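Local structure of SxtG (Microseira wollei, 6U1R) at residues Cys26-Glu38 / Pro135-Ile147. The protein is an amidinotransferase of the saxitoxin biosynthetic pathway that probably transfers an amidino group through an amidino-cysteine intermediate. Numbering follows the deposited sequence.
Sequences CPVNSYNEWDALE and PRDVFLVIGNEII
S30 and G143 form a single antiparallel bridge, a hydrogen-bonded pair. S30 N donates to G143 O at 3.0 Å, and G143 N donates to S30 O at 2.8 Å. G143 lies in the type II' turn I142-E145, which joins strands 139-142 and 145-148. Beside the bridge, N144 CA makes a CA-H...O contact with V28 O at 3.3 Å.

The Y31 ring lies with one face over G143, and G143 CA is 3.7 Å from the ring centroid, a CH-pi contact. A water links Y31 OH to N144 N. V28 CG1, anti to the backbone N (chi1 177°), touches both V141 CG1 (3.9 Å) and I146 CG1 (4.0 Å). V28 CG2 meets CD1 of I146, and Y170 of helix 164-172 also packs on V28.

Farther along, E33 OE1 lies 3.6 Å from R136 NH1, well out of the guanidinium plane. No N-H points at it, so this salt bridge rests on charge alone. One water links E33 OE2 to R136 NH1; a second joins E33 OE1 to R136 NH2, the latter bond weak. E33 OE1 and OE2 are also hydrogen-bonded to H367 NE2 and R221 N, and R136 NH1 has a second salt bridge, to D372 OD1. The R136 side chain lies about 5 Å from that of C368, predicted to form the amidino-cysteine intermediate. The backbone bridge joins an extended N-terminal segment to a beta-hairpin turn, and E33-R136 borders the predicted active site of this AGAT-like amidinotransferase.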
loop_
_atom_site.group_PDB
_atom_site.type_symbol
_atom_site.label_atom_id
_atom_site.label_comp_id
_atom_site.label_asym_id
_atom_site.label_seq_id
_atom_site.Cartn_x
_atom_site.Cartn_y
_atom_site.Cartn_z
ATOM N N CYS A 26 9.005 -17.291 -12.854
ATOM C CA CYS A 26 8.288 -16.070 -12.465
ATOM C C CYS A 26 8.179 -15.136 -13.664
ATOM O O CYS A 26 9.192 -14.789 -14.272
ATOM C CB CYS A 26 8.992 -15.361 -11.305
ATOM S SG CYS A 26 8.086 -13.916 -10.676
ATOM N N PRO A 27 6.957 -14.735 -14.021
ATOM C CA PRO A 27 6.789 -13.856 -15.190
ATOM C C PRO A 27 7.238 -12.419 -14.963
ATOM O O PRO A 27 7.370 -11.680 -15.942
ATOM C CB PRO A 27 5.285 -13.927 -15.462
ATOM C CG PRO A 27 4.680 -14.208 -14.117
ATOM C CD PRO A 27 5.656 -15.129 -13.443
ATOM N N VAL A 28 7.419 -11.986 -13.726
ATOM C CA VAL A 28 7.931 -10.647 -13.416
ATOM C C VAL A 28 9.431 -10.754 -13.151
ATOM O O VAL A 28 9.859 -11.454 -12.224
ATOM C CB VAL A 28 7.195 -10.041 -12.211
ATOM C CG1 VAL A 28 7.759 -8.670 -11.826
ATOM C CG2 VAL A 28 5.723 -9.938 -12.542
ATOM N N ASN A 29 10.234 -10.060 -13.967
ATOM C CA ASN A 29 11.695 -10.103 -13.840
ATOM C C ASN A 29 12.242 -8.917 -14.644
ATOM O O ASN A 29 12.373 -9.024 -15.863
ATOM C CB ASN A 29 12.253 -11.422 -14.362
ATOM C CG ASN A 29 13.722 -11.574 -14.090
ATOM O OD1 ASN A 29 14.109 -12.133 -13.074
ATOM N ND2 ASN A 29 14.563 -11.042 -14.995
ATOM N N SER A 30 12.538 -7.803 -13.969
ATOM C CA SER A 30 13.120 -6.646 -14.661
ATOM C C SER A 30 13.978 -5.856 -13.685
ATOM O O SER A 30 13.474 -5.395 -12.664
ATOM C CB SER A 30 12.062 -5.725 -15.274
ATOM O OG SER A 30 12.736 -4.697 -16.011
ATOM N N TYR A 31 15.258 -5.688 -14.016
ATOM C CA TYR A 31 16.235 -5.071 -13.134
ATOM C C TYR A 31 16.787 -3.748 -13.652
ATOM O O TYR A 31 17.514 -3.081 -12.913
ATOM C CB TYR A 31 17.399 -6.041 -12.898
ATOM C CG TYR A 31 17.034 -7.246 -12.070
ATOM C CD1 TYR A 31 16.949 -7.159 -10.690
ATOM C CD2 TYR A 31 16.789 -8.485 -12.669
ATOM C CE1 TYR A 31 16.647 -8.275 -9.917
ATOM C CE2 TYR A 31 16.469 -9.597 -11.901
ATOM C CZ TYR A 31 16.406 -9.480 -10.534
ATOM O OH TYR A 31 16.105 -10.569 -9.758
ATOM N N ASN A 32 16.461 -3.350 -14.878
ATOM C CA ASN A 32 17.034 -2.154 -15.488
ATOM C C ASN A 32 16.189 -1.803 -16.708
ATOM O O ASN A 32 15.208 -2.482 -17.014
ATOM C CB ASN A 32 18.501 -2.405 -15.842
ATOM C CG ASN A 32 18.651 -3.637 -16.671
ATOM O OD1 ASN A 32 18.096 -3.711 -17.765
ATOM N ND2 ASN A 32 19.335 -4.657 -16.133
ATOM N N GLU A 33 16.588 -0.758 -17.428
ATOM C CA GLU A 33 15.773 -0.239 -18.528
ATOM C C GLU A 33 16.085 -0.877 -19.885
ATOM O O GLU A 33 15.436 -0.520 -20.870
ATOM C CB GLU A 33 15.943 1.287 -18.644
ATOM C CG GLU A 33 15.728 2.070 -17.329
ATOM C CD GLU A 33 14.276 2.097 -16.829
ATOM O OE1 GLU A 33 13.349 1.835 -17.625
ATOM O OE2 GLU A 33 14.077 2.362 -15.612
ATOM N N TRP A 34 17.036 -1.816 -19.969
ATOM C CA TRP A 34 17.602 -2.198 -21.264
ATOM C C TRP A 34 17.706 -3.697 -21.528
ATOM O O TRP A 34 17.940 -4.059 -22.688
ATOM C CB TRP A 34 19.010 -1.610 -21.432
ATOM C CG TRP A 34 19.943 -2.040 -20.346
ATOM C CD1 TRP A 34 20.577 -3.253 -20.238
ATOM C CD2 TRP A 34 20.344 -1.274 -19.199
ATOM N NE1 TRP A 34 21.339 -3.286 -19.100
ATOM C CE2 TRP A 34 21.223 -2.086 -18.446
ATOM C CE3 TRP A 34 20.059 0.019 -18.742
ATOM C CZ2 TRP A 34 21.805 -1.649 -17.261
ATOM C CZ3 TRP A 34 20.633 0.445 -17.556
ATOM C CH2 TRP A 34 21.511 -0.375 -16.845
ATOM N N ASP A 35 17.629 -4.567 -20.524
ATOM C CA ASP A 35 17.742 -5.993 -20.813
ATOM C C ASP A 35 16.635 -6.412 -21.787
ATOM O O ASP A 35 15.565 -5.789 -21.870
ATOM C CB ASP A 35 17.674 -6.835 -19.525
ATOM C CG ASP A 35 18.979 -6.868 -18.735
ATOM O OD1 ASP A 35 20.077 -6.588 -19.277
ATOM O OD2 ASP A 35 18.906 -7.223 -17.534
ATOM N N ALA A 36 16.905 -7.479 -22.538
ATOM C CA ALA A 36 16.040 -7.905 -23.637
ATOM C C ALA A 36 14.576 -8.029 -23.214
ATOM O O ALA A 36 14.233 -8.844 -22.353
ATOM C CB ALA A 36 16.550 -9.242 -24.191
ATOM N N LEU A 37 13.710 -7.237 -23.847
ATOM C CA LEU A 37 12.329 -7.070 -23.393
ATOM C C LEU A 37 11.478 -8.248 -23.853
ATOM O O LEU A 37 11.395 -8.526 -25.056
ATOM C CB LEU A 37 11.763 -5.756 -23.921
ATOM C CG LEU A 37 10.358 -5.341 -23.458
ATOM C CD1 LEU A 37 10.290 -5.264 -21.950
ATOM C CD2 LEU A 37 9.968 -4.009 -24.096
ATOM N N GLU A 38 10.859 -8.947 -22.902
ATOM C CA GLU A 38 10.031 -10.117 -23.204
ATOM C C GLU A 38 8.543 -9.855 -23.042
ATOM O O GLU A 38 7.739 -10.365 -23.823
ATOM C CB GLU A 38 10.431 -11.305 -22.313
ATOM C CG GLU A 38 11.820 -11.872 -22.649
ATOM C CD GLU A 38 12.167 -13.169 -21.925
ATOM O OE1 GLU A 38 11.431 -13.595 -21.009
ATOM O OE2 GLU A 38 13.194 -13.779 -22.297
ATOM N N PRO A 135 1.204 3.491 -17.386
ATOM C CA PRO A 135 1.569 2.477 -16.379
ATOM C C PRO A 135 2.853 2.801 -15.614
ATOM O O PRO A 135 2.989 2.426 -14.433
ATOM C CB PRO A 135 1.747 1.188 -17.205
ATOM C CG PRO A 135 1.265 1.477 -18.557
ATOM C CD PRO A 135 1.143 2.947 -18.750
ATOM N N ARG A 136 3.806 3.473 -16.269
ATOM C CA ARG A 136 5.097 3.775 -15.658
ATOM C C ARG A 136 4.957 4.654 -14.414
ATOM O O ARG A 136 5.830 4.637 -13.541
ATOM C CB ARG A 136 5.997 4.468 -16.696
ATOM C CG ARG A 136 7.442 4.735 -16.279
ATOM C CD ARG A 136 8.331 3.508 -16.360
ATOM N NE ARG A 136 8.309 2.878 -17.685
ATOM C CZ ARG A 136 9.019 1.798 -18.004
ATOM N NH1 ARG A 136 9.860 1.269 -17.119
ATOM N NH2 ARG A 136 8.918 1.261 -19.209
ATOM N N ASP A 137 3.895 5.463 -14.328
ATOM C CA ASP A 137 3.747 6.371 -13.187
ATOM C C ASP A 137 3.337 5.650 -11.907
ATOM O O ASP A 137 3.614 6.136 -10.804
ATOM C CB ASP A 137 2.681 7.437 -13.479
ATOM C CG ASP A 137 3.008 8.313 -14.666
ATOM O OD1 ASP A 137 4.136 8.208 -15.218
ATOM O OD2 ASP A 137 2.116 9.126 -15.051
ATOM N N VAL A 138 2.664 4.511 -12.032
ATOM C CA VAL A 138 1.825 3.964 -10.972
ATOM C C VAL A 138 2.549 2.856 -10.222
ATOM O O VAL A 138 2.274 2.610 -9.043
ATOM C CB VAL A 138 0.501 3.449 -11.578
ATOM C CG1 VAL A 138 -0.398 2.805 -10.509
ATOM C CG2 VAL A 138 -0.218 4.604 -12.282
ATOM N N PHE A 139 3.477 2.173 -10.906
ATOM C CA PHE A 139 4.143 0.982 -10.388
ATOM C C PHE A 139 5.632 1.028 -10.693
ATOM O O PHE A 139 6.027 1.460 -11.772
ATOM C CB PHE A 139 3.637 -0.324 -11.022
ATOM C CG PHE A 139 2.139 -0.477 -11.054
ATOM C CD1 PHE A 139 1.466 -0.951 -9.949
ATOM C CD2 PHE A 139 1.419 -0.162 -12.191
ATOM C CE1 PHE A 139 0.089 -1.126 -9.972
ATOM C CE2 PHE A 139 0.025 -0.320 -12.216
ATOM C CZ PHE A 139 -0.627 -0.797 -11.101
ATOM N N LEU A 140 6.429 0.512 -9.773
ATOM C CA LEU A 140 7.827 0.190 -9.996
ATOM C C LEU A 140 7.974 -1.315 -10.122
ATOM O O LEU A 140 7.366 -2.065 -9.347
ATOM C CB LEU A 140 8.702 0.637 -8.837
ATOM C CG LEU A 140 9.022 2.089 -8.611
ATOM C CD1 LEU A 140 9.621 2.200 -7.180
ATOM C CD2 LEU A 140 10.007 2.543 -9.671
ATOM N N VAL A 141 8.785 -1.759 -11.074
ATOM C CA VAL A 141 9.176 -3.161 -11.167
ATOM C C VAL A 141 10.621 -3.256 -10.712
ATOM O O VAL A 141 11.516 -2.698 -11.364
ATOM C CB VAL A 141 9.018 -3.729 -12.586
ATOM C CG1 VAL A 141 9.354 -5.223 -12.565
ATOM C CG2 VAL A 141 7.631 -3.517 -13.099
ATOM N N ILE A 142 10.852 -3.965 -9.607
ATOM C CA ILE A 142 12.182 -4.138 -9.027
ATOM C C ILE A 142 12.438 -5.642 -8.970
ATOM O O ILE A 142 12.000 -6.322 -8.032
ATOM C CB ILE A 142 12.317 -3.514 -7.631
ATOM C CG1 ILE A 142 11.910 -2.033 -7.623
ATOM C CG2 ILE A 142 13.769 -3.665 -7.123
ATOM C CD1 ILE A 142 12.726 -1.146 -8.561
ATOM N N GLY A 143 13.132 -6.176 -9.966
ATOM C CA GLY A 143 13.393 -7.607 -9.965
ATOM C C GLY A 143 12.103 -8.385 -10.168
ATOM O O GLY A 143 11.447 -8.229 -11.199
ATOM N N ASN A 144 11.705 -9.202 -9.195
ATOM C CA ASN A 144 10.475 -9.969 -9.291
ATOM C C ASN A 144 9.318 -9.330 -8.521
ATOM O O ASN A 144 8.282 -9.978 -8.347
ATOM C CB ASN A 144 10.693 -11.408 -8.794
ATOM C CG ASN A 144 11.023 -11.477 -7.312
ATOM O OD1 ASN A 144 11.083 -10.457 -6.627
ATOM N ND2 ASN A 144 11.220 -12.692 -6.803
ATOM N N GLU A 145 9.457 -8.069 -8.108
ATOM C CA GLU A 145 8.468 -7.380 -7.285
ATOM C C GLU A 145 7.838 -6.215 -8.038
ATOM O O GLU A 145 8.557 -5.403 -8.645
ATOM C CB GLU A 145 9.121 -6.859 -6.004
ATOM C CG GLU A 145 8.174 -6.139 -5.057
ATOM C CD GLU A 145 8.865 -5.597 -3.821
ATOM O OE1 GLU A 145 10.108 -5.498 -3.820
ATOM O OE2 GLU A 145 8.166 -5.264 -2.842
ATOM N N ILE A 146 6.505 -6.116 -7.961
ATOM C CA ILE A 146 5.762 -4.931 -8.405
ATOM C C ILE A 146 5.343 -4.131 -7.163
ATOM O O ILE A 146 4.738 -4.681 -6.235
ATOM C CB ILE A 146 4.555 -5.328 -9.272
ATOM C CG1 ILE A 146 5.059 -6.067 -10.520
ATOM C CG2 ILE A 146 3.737 -4.097 -9.670
ATOM C CD1 ILE A 146 4.025 -6.504 -11.465
ATOM N N ILE A 147 5.710 -2.844 -7.117
ATOM C CA ILE A 147 5.411 -1.951 -5.994
ATOM C C ILE A 147 4.416 -0.893 -6.453
ATOM O O ILE A 147 4.676 -0.159 -7.420
ATOM C CB ILE A 147 6.689 -1.272 -5.456
ATOM C CG1 ILE A 147 7.752 -2.313 -5.097
ATOM C CG2 ILE A 147 6.361 -0.397 -4.236
ATOM C CD1 ILE A 147 9.117 -1.716 -4.800
HETATM O O HOH W 1 14.123 -9.770 -7.351
HETATM O O HOH W 2 11.879 0.449 -19.582
HETATM O O HOH W 3 11.589 2.499 -14.965
#